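Phosphate transporter (Thermotoga maritima MSB8, PDB 6L85) probably imports phosphate across the membrane in a sodium-dependent manner, and is related to the human SLC20 carriers. Local coordinates at residues B[29-32]-B[37-40]; B[96-101]-B[305-310]; B[316-321]-B[355-360]. All blocks are in the same frame, centred on the assembly; numbering follows the deposited sequence.

Interaction 1. Residues B[29-32]-B[37-40]. With NA (sodium ion), chain S.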
ATOM      1  N   THR B  29      -4.502 -21.012  -7.036  1.00 41.62           N
ATOM      2  CA  THR B  29      -3.130 -21.467  -7.250  1.00 43.81           C
ATOM      3  C   THR B  29      -2.396 -21.640  -5.919  1.00 47.73           C
ATOM      4  O   THR B  29      -1.792 -22.689  -5.665  1.00 45.26           O
ATOM      5  CB  THR B  29      -2.375 -20.487  -8.155  1.00 43.15           C
ATOM      6  OG1 THR B  29      -2.548 -19.155  -7.662  1.00 48.22           O
ATOM      7  CG2 THR B  29      -2.905 -20.549  -9.603  1.00 45.22           C
ATOM      8  N   ALA B  30      -2.451 -20.617  -5.053  1.00 42.63           N
ATOM      9  CA  ALA B  30      -1.738 -20.648  -3.778  1.00 48.02           C
ATOM     10  C   ALA B  30      -2.339 -21.677  -2.830  1.00 43.85           C
ATOM     11  O   ALA B  30      -1.609 -22.351  -2.099  1.00 43.17           O
ATOM     12  CB  ALA B  30      -1.746 -19.254  -3.120  1.00 41.70           C
ATOM     13  N   VAL B  31      -3.668 -21.803  -2.824  1.00 43.75           N
ATOM     14  CA  VAL B  31      -4.319 -22.764  -1.943  1.00 46.11           C
ATOM     15  C   VAL B  31      -4.062 -24.192  -2.412  1.00 50.58           C
ATOM     16  O   VAL B  31      -3.851 -25.094  -1.595  1.00 51.21           O
ATOM     17  CB  VAL B  31      -5.825 -22.473  -1.850  1.00 44.22           C
ATOM     18  CG1 VAL B  31      -6.525 -23.663  -1.221  1.00 41.87           C
ATOM     19  CG2 VAL B  31      -6.084 -21.212  -1.040  1.00 46.89           C
ATOM     20  N   GLY B  32      -4.068 -24.419  -3.731  1.00 46.17           N
ATOM     21  CA  GLY B  32      -3.897 -25.759  -4.260  1.00 52.71           C
ATOM     22  C   GLY B  32      -2.486 -26.293  -4.109  1.00 56.45           C
ATOM     23  O   GLY B  32      -2.293 -27.503  -3.975  1.00 57.14           O
ATOM     24  N   THR B  37      -3.442 -21.533   3.634  1.00 46.54           N
ATOM     25  CA  THR B  37      -4.751 -22.123   3.874  1.00 48.13           C
ATOM     26  C   THR B  37      -5.847 -21.286   3.209  1.00 44.62           C
ATOM     27  O   THR B  37      -5.653 -20.122   2.857  1.00 43.37           O
ATOM     28  CB  THR B  37      -5.064 -22.234   5.377  1.00 46.66           C
ATOM     29  OG1 THR B  37      -5.231 -20.927   5.937  1.00 47.49           O
ATOM     30  CG2 THR B  37      -3.968 -22.993   6.147  1.00 42.30           C
ATOM     31  N   VAL B  38      -7.024 -21.898   3.083  1.00 45.28           N
ATOM     32  CA  VAL B  38      -8.200 -21.204   2.570  1.00 51.55           C
ATOM     33  C   VAL B  38      -8.481 -19.947   3.388  1.00 49.87           C
ATOM     34  O   VAL B  38      -8.721 -18.870   2.834  1.00 46.21           O
ATOM     35  CB  VAL B  38      -9.406 -22.165   2.567  1.00 54.58           C
ATOM     36  CG1 VAL B  38     -10.699 -21.407   2.305  1.00 57.58           C
ATOM     37  CG2 VAL B  38      -9.196 -23.277   1.528  1.00 51.65           C
ATOM     38  N   ARG B  39      -8.440 -20.065   4.717  1.00 51.88           N
ATOM     39  CA  ARG B  39      -8.738 -18.941   5.602  1.00 51.94           C
ATOM     40  C   ARG B  39      -7.737 -17.801   5.421  1.00 48.54           C
ATOM     41  O   ARG B  39      -8.121 -16.618   5.355  1.00 47.33           O
ATOM     42  CB  ARG B  39      -8.747 -19.434   7.052  1.00 48.31           C
ATOM     43  CG  ARG B  39      -8.570 -18.348   8.106  1.00 54.21           C
ATOM     44  CD  ARG B  39      -9.692 -17.309   8.061  1.00 59.23           C
ATOM     45  NE  ARG B  39     -10.918 -17.745   8.728  1.00 66.90           N
ATOM     46  CZ  ARG B  39     -11.154 -17.607  10.029  1.00 71.89           C
ATOM     47  NH1 ARG B  39     -10.243 -17.041  10.819  1.00 69.72           N
ATOM     48  NH2 ARG B  39     -12.305 -18.034  10.539  1.00 71.09           N
ATOM     49  N   GLN B  40      -6.447 -18.133   5.348  1.00 43.86           N
ATOM     50  CA  GLN B  40      -5.442 -17.108   5.090  1.00 44.61           C
ATOM     51  C   GLN B  40      -5.672 -16.469   3.731  1.00 42.84           C
ATOM     52  O   GLN B  40      -5.581 -15.243   3.584  1.00 43.95           O
ATOM     53  CB  GLN B  40      -4.036 -17.711   5.159  1.00 46.42           C
ATOM     54  CG  GLN B  40      -3.676 -18.349   6.491  1.00 50.77           C
ATOM     55  CD  GLN B  40      -2.303 -18.994   6.465  1.00 50.70           C
ATOM     56  OE1 GLN B  40      -1.981 -19.783   5.577  1.00 48.91           O
ATOM     57  NE2 GLN B  40      -1.479 -18.646   7.442  1.00 53.43           N
TER
HETATM   58 NA    NA S 504      -0.547 -17.965  -6.436  1.00 51.35          NA
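The contact belongs to the turn between helix 2-32 and helix 38-56, beside a sodium site, where V31 of the first helix meets T37 and V38 at the start of the second. V31 CB points at the segment 37-40. Its CG1, anti to the backbone N (chi1 166°), lies 3.9 Å from V38 CG2, and the two valine side chains cross obliquely. V31 CG2 sits 4.1 Å from T37 O. No hydrogen bond joins the two segments.

The start of helix 38-56 is capped by a capping box between T37 and Q40. Q40 N donates to T37 OG1 at 3.1 Å. In return T37 N donates to Q40 OE1 at 3.0 Å, nearly straight (172°), in the carbonyl plane and on a lone pair. On the first helix, T29 OG1 binds the sodium ion at 2.6 Å, and Q243, S247 and D327 also bind this ion.

The chemistry is divided. Across the turn the helix ends meet by van der Waals contact, while the capping box satisfies two amides at the start of helix 38-56 without help from 29-32. The ion, bound by T29 on the same short segment as V31, takes no part in the valine contact.

Interaction 2. Residues B[96-101]-B[305-310]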
ATOM      1  N   ILE B  96     -26.719 -18.197  -7.753  1.00 50.49           N
ATOM      2  CA  ILE B  96     -27.108 -19.563  -8.113  1.00 46.15           C
ATOM      3  C   ILE B  96     -25.870 -20.362  -8.508  1.00 49.93           C
ATOM      4  O   ILE B  96     -25.592 -21.453  -7.968  1.00 54.48           O
ATOM      5  CB  ILE B  96     -28.150 -19.541  -9.250  1.00 51.57           C
ATOM      6  CG1 ILE B  96     -29.524 -19.114  -8.739  1.00 47.22           C
ATOM      7  CG2 ILE B  96     -28.234 -20.888  -9.956  1.00 47.95           C
ATOM      8  CD1 ILE B  96     -29.950 -19.817  -7.487  1.00 52.42           C
ATOM      9  N   ALA B  97     -25.083 -19.806  -9.429  1.00 41.82           N
ATOM     10  CA  ALA B  97     -23.879 -20.500  -9.865  1.00 45.11           C
ATOM     11  C   ALA B  97     -22.944 -20.764  -8.689  1.00 51.95           C
ATOM     12  O   ALA B  97     -22.416 -21.873  -8.541  1.00 52.14           O
ATOM     13  CB  ALA B  97     -23.170 -19.697 -10.955  1.00 40.63           C
ATOM     14  N   THR B  98     -22.721 -19.754  -7.841  1.00 47.53           N
ATOM     15  CA  THR B  98     -21.833 -19.946  -6.701  1.00 45.49           C
ATOM     16  C   THR B  98     -22.347 -21.068  -5.815  1.00 53.03           C
ATOM     17  O   THR B  98     -21.577 -21.944  -5.400  1.00 51.48           O
ATOM     18  CB  THR B  98     -21.691 -18.650  -5.893  1.00 49.45           C
ATOM     19  OG1 THR B  98     -21.111 -17.629  -6.710  1.00 44.84           O
ATOM     20  CG2 THR B  98     -20.796 -18.871  -4.647  1.00 41.14           C
ATOM     21  N   ASN B  99     -23.655 -21.069  -5.538  1.00 53.02           N
ATOM     22  CA  ASN B  99     -24.252 -22.116  -4.722  1.00 51.08           C
ATOM     23  C   ASN B  99     -23.901 -23.487  -5.258  1.00 60.27           C
ATOM     24  O   ASN B  99     -23.658 -24.415  -4.481  1.00 64.36           O
ATOM     25  CB  ASN B  99     -25.771 -21.954  -4.655  1.00 59.10           C
ATOM     26  CG  ASN B  99     -26.420 -22.913  -3.648  1.00 68.18           C
ATOM     27  OD1 ASN B  99     -26.144 -22.856  -2.442  1.00 65.77           O
ATOM     28  ND2 ASN B  99     -27.289 -23.788  -4.139  1.00 64.25           N
ATOM     29  N   TRP B 100     -23.847 -23.648  -6.579  1.00 54.75           N
ATOM     30  CA  TRP B 100     -23.419 -24.961  -7.056  1.00 58.15           C
ATOM     31  C   TRP B 100     -21.909 -25.079  -7.237  1.00 56.00           C
ATOM     32  O   TRP B 100     -21.436 -26.090  -7.762  1.00 58.23           O
ATOM     33  CB  TRP B 100     -24.146 -25.332  -8.351  1.00 62.91           C
ATOM     34  CG  TRP B 100     -25.420 -26.059  -8.037  1.00 72.99           C
ATOM     35  CD1 TRP B 100     -25.616 -27.414  -8.038  1.00 75.09           C
ATOM     36  CD2 TRP B 100     -26.660 -25.471  -7.617  1.00 67.85           C
ATOM     37  NE1 TRP B 100     -26.909 -27.700  -7.665  1.00 82.18           N
ATOM     38  CE2 TRP B 100     -27.568 -26.526  -7.400  1.00 72.40           C
ATOM     39  CE3 TRP B 100     -27.091 -24.156  -7.414  1.00 72.09           C
ATOM     40  CZ2 TRP B 100     -28.884 -26.307  -6.992  1.00 77.41           C
ATOM     41  CZ3 TRP B 100     -28.404 -23.936  -7.006  1.00 68.49           C
ATOM     42  CH2 TRP B 100     -29.282 -25.008  -6.801  1.00 79.16           C
ATOM     43  N   GLY B 101     -21.137 -24.091  -6.795  1.00 53.92           N
ATOM     44  CA  GLY B 101     -19.700 -24.154  -6.991  1.00 50.86           C
ATOM     45  C   GLY B 101     -19.234 -23.899  -8.408  1.00 54.10           C
ATOM     46  O   GLY B 101     -18.109 -24.268  -8.754  1.00 51.62           O
ATOM     47  N   GLN B 305     -15.133 -18.952   0.430  1.00 65.05           N
ATOM     48  CA  GLN B 305     -14.390 -19.961   1.167  1.00 68.11           C
ATOM     49  C   GLN B 305     -15.028 -21.319   0.901  1.00 69.86           C
ATOM     50  O   GLN B 305     -14.893 -22.241   1.713  1.00 70.63           O
ATOM     51  CB  GLN B 305     -14.381 -19.631   2.677  1.00 69.07           C
ATOM     52  CG  GLN B 305     -13.325 -18.594   3.131  1.00 58.31           C
ATOM     53  CD  GLN B 305     -12.970 -18.679   4.632  1.00 59.33           C
ATOM     54  OE1 GLN B 305     -12.195 -19.535   5.049  1.00 66.62           O
ATOM     55  NE2 GLN B 305     -13.513 -17.769   5.430  1.00 48.48           N
ATOM     56  N   LYS B 306     -15.804 -21.416  -0.193  1.00 73.60           N
ATOM     57  CA  LYS B 306     -16.348 -22.685  -0.674  1.00 71.97           C
ATOM     58  C   LYS B 306     -15.915 -23.006  -2.102  1.00 73.40           C
ATOM     59  O   LYS B 306     -15.284 -24.046  -2.326  1.00 81.72           O
ATOM     60  CB  LYS B 306     -17.878 -22.667  -0.543  1.00 78.09           C
ATOM     61  CG  LYS B 306     -18.378 -22.988   0.884  1.00 75.59           C
ATOM     62  CD  LYS B 306     -18.276 -21.785   1.820  1.00 68.54           C
ATOM     63  CE  LYS B 306     -18.650 -22.161   3.253  1.00 75.73           C
ATOM     64  NZ  LYS B 306     -17.544 -22.875   3.984  1.00 69.54           N
ATOM     65  N   VAL B 307     -16.180 -22.130  -3.075  1.00 75.01           N
ATOM     66  CA  VAL B 307     -15.782 -22.383  -4.464  1.00 65.13           C
ATOM     67  C   VAL B 307     -14.266 -22.292  -4.653  1.00 71.26           C
ATOM     68  O   VAL B 307     -13.713 -22.878  -5.611  1.00 71.06           O
ATOM     69  CB  VAL B 307     -16.563 -21.403  -5.362  1.00 69.31           C
ATOM     70  CG1 VAL B 307     -16.467 -20.007  -4.774  1.00 67.01           C
ATOM     71  CG2 VAL B 307     -16.089 -21.432  -6.827  1.00 62.67           C
ATOM     72  N   MET B 308     -13.568 -21.598  -3.741  1.00 70.52           N
ATOM     73  CA  MET B 308     -12.109 -21.572  -3.792  1.00 68.51           C
ATOM     74  C   MET B 308     -11.526 -22.977  -3.642  1.00 74.83           C
ATOM     75  O   MET B 308     -10.722 -23.418  -4.476  1.00 71.17           O
ATOM     76  CB  MET B 308     -11.568 -20.639  -2.704  1.00 62.56           C
ATOM     77  CG  MET B 308     -10.199 -20.079  -2.962  1.00 52.68           C
ATOM     78  SD  MET B 308      -9.591 -19.160  -1.532  1.00 75.29           S
ATOM     79  CE  MET B 308     -11.075 -18.808  -0.565  1.00 57.34           C
ATOM     80  N   GLU B 309     -11.902 -23.693  -2.568  1.00 79.76           N
ATOM     81  CA  GLU B 309     -11.418 -25.061  -2.359  1.00 77.26           C
ATOM     82  C   GLU B 309     -12.273 -26.097  -3.087  1.00 81.59           C
ATOM     83  O   GLU B 309     -12.560 -27.178  -2.563  1.00 87.43           O
ATOM     84  CB  GLU B 309     -11.386 -25.347  -0.858  1.00 78.67           C
ATOM     85  CG  GLU B 309     -12.723 -25.055  -0.175  1.00 78.06           C
ATOM     86  CD  GLU B 309     -12.866 -25.672   1.205  1.00 80.24           C
ATOM     87  OE1 GLU B 309     -12.727 -26.908   1.322  1.00 81.60           O
ATOM     88  OE2 GLU B 309     -13.143 -24.917   2.165  1.00 77.27           O
ATOM     89  N   THR B 310     -12.664 -25.781  -4.302  1.00 78.49           N
ATOM     90  CA  THR B 310     -13.251 -26.619  -5.337  1.00 76.22           C
ATOM     91  C   THR B 310     -12.551 -26.390  -6.666  1.00 82.13           C
ATOM     92  O   THR B 310     -12.387 -27.331  -7.452  1.00 83.02           O
ATOM     93  CB  THR B 310     -14.759 -26.347  -5.452  1.00 83.53           C
ATOM     94  OG1 THR B 310     -15.391 -26.687  -4.209  1.00 86.53           O
ATOM     95  CG2 THR B 310     -15.381 -27.162  -6.578  1.00 76.93           C
TER
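V307 reaches across to T98 and G101 with its two methyl branches. Its CB points toward the segment 96-101. From CB the side chain forks. CG2 is anti to the backbone N and makes van der Waals contact with the carbonyl oxygen of G101, with V307 CG2 4.0 Å from G101 O. CG1 stands between the backbone N and the carbonyl carbon (chi1 48°), which directs it to the methyl of T98. V307 CG1 is 4.5 Å from T98 CG2, a loose apolar approach.

G101 lies two residues past the end of helix 76-99, as the C-prime residue of its Schellman motif. The motif has two bonds, Y102 N to A97 O and G101 N to T98 O. G101 has positive phi (74°). Its CA is 5.0 Å from V307 CA, a close approach of backbones with no side chain on the glycine. No hydrogen bond crosses between the segments. One turn further on, T310 OG1 donates to K306 O at 3.2 Å, with the donor tilted 31° from the carbonyl plane. This bond stays within helix 304-311.

The contact is buried and joins the end of helix 76-99 to the short helix 304-311. T98 OG1 is hydrogen-bonded to N21 ND2 and to I94 O, and the T98 side chain also touches A20 of helix 2-32. M308 packs on V23, M27 and V31 of that same helix, while Q305 touches A42 of helix 38-56.

Interaction 3. Residues B[316-321]-B[355-360]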
ATOM      1  N   THR B 316      -3.972 -28.966  -7.842  1.00 71.14           N
ATOM      2  CA  THR B 316      -2.909 -29.319  -6.900  1.00 72.03           C
ATOM      3  C   THR B 316      -1.724 -29.989  -7.583  1.00 72.82           C
ATOM      4  O   THR B 316      -0.679 -30.159  -6.946  1.00 75.31           O
ATOM      5  CB  THR B 316      -3.424 -30.237  -5.785  1.00 72.59           C
ATOM      6  OG1 THR B 316      -3.668 -31.547  -6.313  1.00 76.76           O
ATOM      7  CG2 THR B 316      -4.690 -29.676  -5.149  1.00 72.15           C
ATOM      8  N   THR B 317      -1.862 -30.371  -8.848  1.00 69.16           N
ATOM      9  CA  THR B 317      -0.753 -30.870  -9.642  1.00 73.85           C
ATOM     10  C   THR B 317      -0.089 -29.769 -10.465  1.00 71.91           C
ATOM     11  O   THR B 317       0.821 -30.061 -11.253  1.00 74.48           O
ATOM     12  CB  THR B 317      -1.226 -32.008 -10.565  1.00 77.81           C
ATOM     13  OG1 THR B 317      -2.250 -31.528 -11.455  1.00 80.72           O
ATOM     14  CG2 THR B 317      -1.784 -33.161  -9.736  1.00 73.05           C
ATOM     15  N   LEU B 318      -0.527 -28.521 -10.312  1.00 63.16           N
ATOM     16  CA  LEU B 318       0.127 -27.396 -10.971  1.00 61.60           C
ATOM     17  C   LEU B 318       1.412 -27.046 -10.218  1.00 54.92           C
ATOM     18  O   LEU B 318       1.370 -26.748  -9.021  1.00 57.94           O
ATOM     19  CB  LEU B 318      -0.820 -26.199 -11.021  1.00 61.41           C
ATOM     20  CG  LEU B 318      -0.417 -25.041 -11.929  1.00 59.10           C
ATOM     21  CD1 LEU B 318      -0.418 -25.509 -13.386  1.00 52.74           C
ATOM     22  CD2 LEU B 318      -1.360 -23.853 -11.721  1.00 55.90           C
ATOM     23  N   THR B 319       2.554 -27.087 -10.903  1.00 51.86           N
ATOM     24  CA  THR B 319       3.795 -26.743 -10.224  1.00 50.41           C
ATOM     25  C   THR B 319       3.740 -25.300  -9.732  1.00 51.64           C
ATOM     26  O   THR B 319       2.990 -24.462 -10.246  1.00 51.74           O
ATOM     27  CB  THR B 319       5.016 -26.918 -11.135  1.00 49.55           C
ATOM     28  OG1 THR B 319       4.799 -26.274 -12.400  1.00 52.73           O
ATOM     29  CG2 THR B 319       5.324 -28.405 -11.357  1.00 56.15           C
ATOM     30  N   ASN B 320       4.552 -25.014  -8.718  1.00 49.16           N
ATOM     31  CA  ASN B 320       4.599 -23.661  -8.178  1.00 47.60           C
ATOM     32  C   ASN B 320       5.108 -22.660  -9.204  1.00 47.38           C
ATOM     33  O   ASN B 320       4.644 -21.510  -9.232  1.00 44.22           O
ATOM     34  CB  ASN B 320       5.452 -23.650  -6.927  1.00 42.66           C
ATOM     35  CG  ASN B 320       4.739 -24.291  -5.765  1.00 50.65           C
ATOM     36  OD1 ASN B 320       3.708 -23.787  -5.313  1.00 53.82           O
ATOM     37  ND2 ASN B 320       5.246 -25.425  -5.299  1.00 40.98           N
ATOM     38  N   SER B 321       6.034 -23.073 -10.074  1.00 41.67           N
ATOM     39  CA  SER B 321       6.482 -22.151 -11.110  1.00 44.70           C
ATOM     40  C   SER B 321       5.371 -21.880 -12.119  1.00 43.57           C
ATOM     41  O   SER B 321       5.251 -20.759 -12.636  1.00 45.68           O
ATOM     42  CB  SER B 321       7.729 -22.697 -11.801  1.00 48.76           C
ATOM     43  OG  SER B 321       7.487 -24.003 -12.279  1.00 48.15           O
ATOM     44  N   THR B 355      -4.323 -22.729 -19.651  1.00 48.08           N
ATOM     45  CA  THR B 355      -4.121 -23.485 -20.886  1.00 53.66           C
ATOM     46  C   THR B 355      -2.807 -23.094 -21.553  1.00 54.11           C
ATOM     47  O   THR B 355      -2.172 -23.921 -22.215  1.00 53.74           O
ATOM     48  CB  THR B 355      -5.298 -23.312 -21.863  1.00 52.51           C
ATOM     49  OG1 THR B 355      -5.201 -22.061 -22.544  1.00 59.87           O
ATOM     50  CG2 THR B 355      -6.623 -23.381 -21.149  1.00 37.84           C
ATOM     51  N   GLY B 356      -2.359 -21.858 -21.348  1.00 48.57           N
ATOM     52  CA  GLY B 356      -1.099 -21.431 -21.933  1.00 46.15           C
ATOM     53  C   GLY B 356       0.126 -22.023 -21.256  1.00 50.85           C
ATOM     54  O   GLY B 356       1.166 -22.198 -21.899  1.00 53.48           O
ATOM     55  N   VAL B 357       0.055 -22.299 -19.948  1.00 51.54           N
ATOM     56  CA  VAL B 357       1.216 -22.945 -19.323  1.00 59.88           C
ATOM     57  C   VAL B 357       1.195 -24.454 -19.462  1.00 62.48           C
ATOM     58  O   VAL B 357       2.162 -25.117 -19.062  1.00 66.96           O
ATOM     59  CB  VAL B 357       1.399 -22.729 -17.807  1.00 53.31           C
ATOM     60  CG1 VAL B 357       1.852 -21.321 -17.516  1.00 53.67           C
ATOM     61  CG2 VAL B 357       0.143 -23.144 -17.038  1.00 44.56           C
ATOM     62  N   GLY B 358       0.129 -25.019 -19.987  1.00 64.27           N
ATOM     63  CA  GLY B 358       0.063 -26.464 -20.006  1.00 67.66           C
ATOM     64  C   GLY B 358      -1.026 -26.910 -19.053  1.00 72.66           C
ATOM     65  O   GLY B 358      -1.214 -26.344 -17.969  1.00 75.97           O
ATOM     66  N   PHE B 359      -1.762 -27.930 -19.466  1.00 81.40           N
ATOM     67  CA  PHE B 359      -2.817 -28.509 -18.655  1.00 84.62           C
ATOM     68  C   PHE B 359      -2.517 -29.994 -18.516  1.00 89.45           C
ATOM     69  O   PHE B 359      -2.451 -30.709 -19.524  1.00 87.58           O
ATOM     70  CB  PHE B 359      -4.197 -28.272 -19.290  1.00 86.73           C
ATOM     71  CG  PHE B 359      -4.282 -28.662 -20.749  1.00 87.95           C
ATOM     72  CD1 PHE B 359      -3.938 -27.754 -21.746  1.00 81.13           C
ATOM     73  CD2 PHE B 359      -4.714 -29.932 -21.125  1.00 89.87           C
ATOM     74  CE1 PHE B 359      -4.013 -28.111 -23.091  1.00 89.68           C
ATOM     75  CE2 PHE B 359      -4.789 -30.298 -22.467  1.00 87.49           C
ATOM     76  CZ  PHE B 359      -4.440 -29.386 -23.452  1.00 87.63           C
ATOM     77  N   ALA B 360      -2.270 -30.451 -17.283  1.00 92.73           N
ATOM     78  CA  ALA B 360      -2.206 -31.895 -17.072  1.00 92.10           C
ATOM     79  C   ALA B 360      -3.474 -32.557 -17.618  1.00 90.90           C
ATOM     80  O   ALA B 360      -3.392 -33.463 -18.452  1.00 92.01           O
ATOM     81  CB  ALA B 360      -1.958 -32.237 -15.593  1.00 80.97           C
TER
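A chi1 of -167° swings CG of L318 away from its own amide nitrogen, and chi2 of 65° then turns CD1 to V357. The chi1 of V357, -72°, leaves CG2 as the branch that meets it. L318 CD1 and V357 CG2 are 4.4 Å apart, a light apolar contact between two buried residues. V357 CB points toward the segment 316-321.

A second touch lies nearer the surface. T317 OG1 is 4.2 Å from A360 CB, and the CB atoms of both residues are directed at the opposite segment. This is plain packing. The hydroxyl of T317 has a weak hydrogen bond to R361, just past the segment. No hydrogen bond crosses between the segments, and their nearest CA atoms, those of T317 and A360, are 7.6 Å apart.

The contact joins the loop before helix 320-339 to the end of helix 346-357. G358 leaves that helix with positive phi. R322, on helix 320-339, bonds to both T319 OG1 and V357 O, and so ties the two sides together. V357 also packs on S150 of helix 129-162, while N320 OD1 bonds to Q243 and S321 OG to E236, both on helix 231-258.

In the fold
Along the chain, interaction 1 closes before interaction 2 opens, though interaction 2 pairs an early helix, 76-99, with a late one, 304-311. Interaction 1 touches both others; its centre is about 15 Å from that of interaction 2 and about 16 Å from that of interaction 3. V38 packs on Q305, M308 and E309, while T29 CG2 meets L318 CD2 and G32 O meets T316 CG2. These touches bring early and late parts of the chain together. Interactions 2 and 3 are about 21 Å apart between centres and do not touch, although helices 304-311 and 320-339 follow each other. The sodium site at T29 is likewise built from distant parts of the sequence, with Q243, S247 and D327.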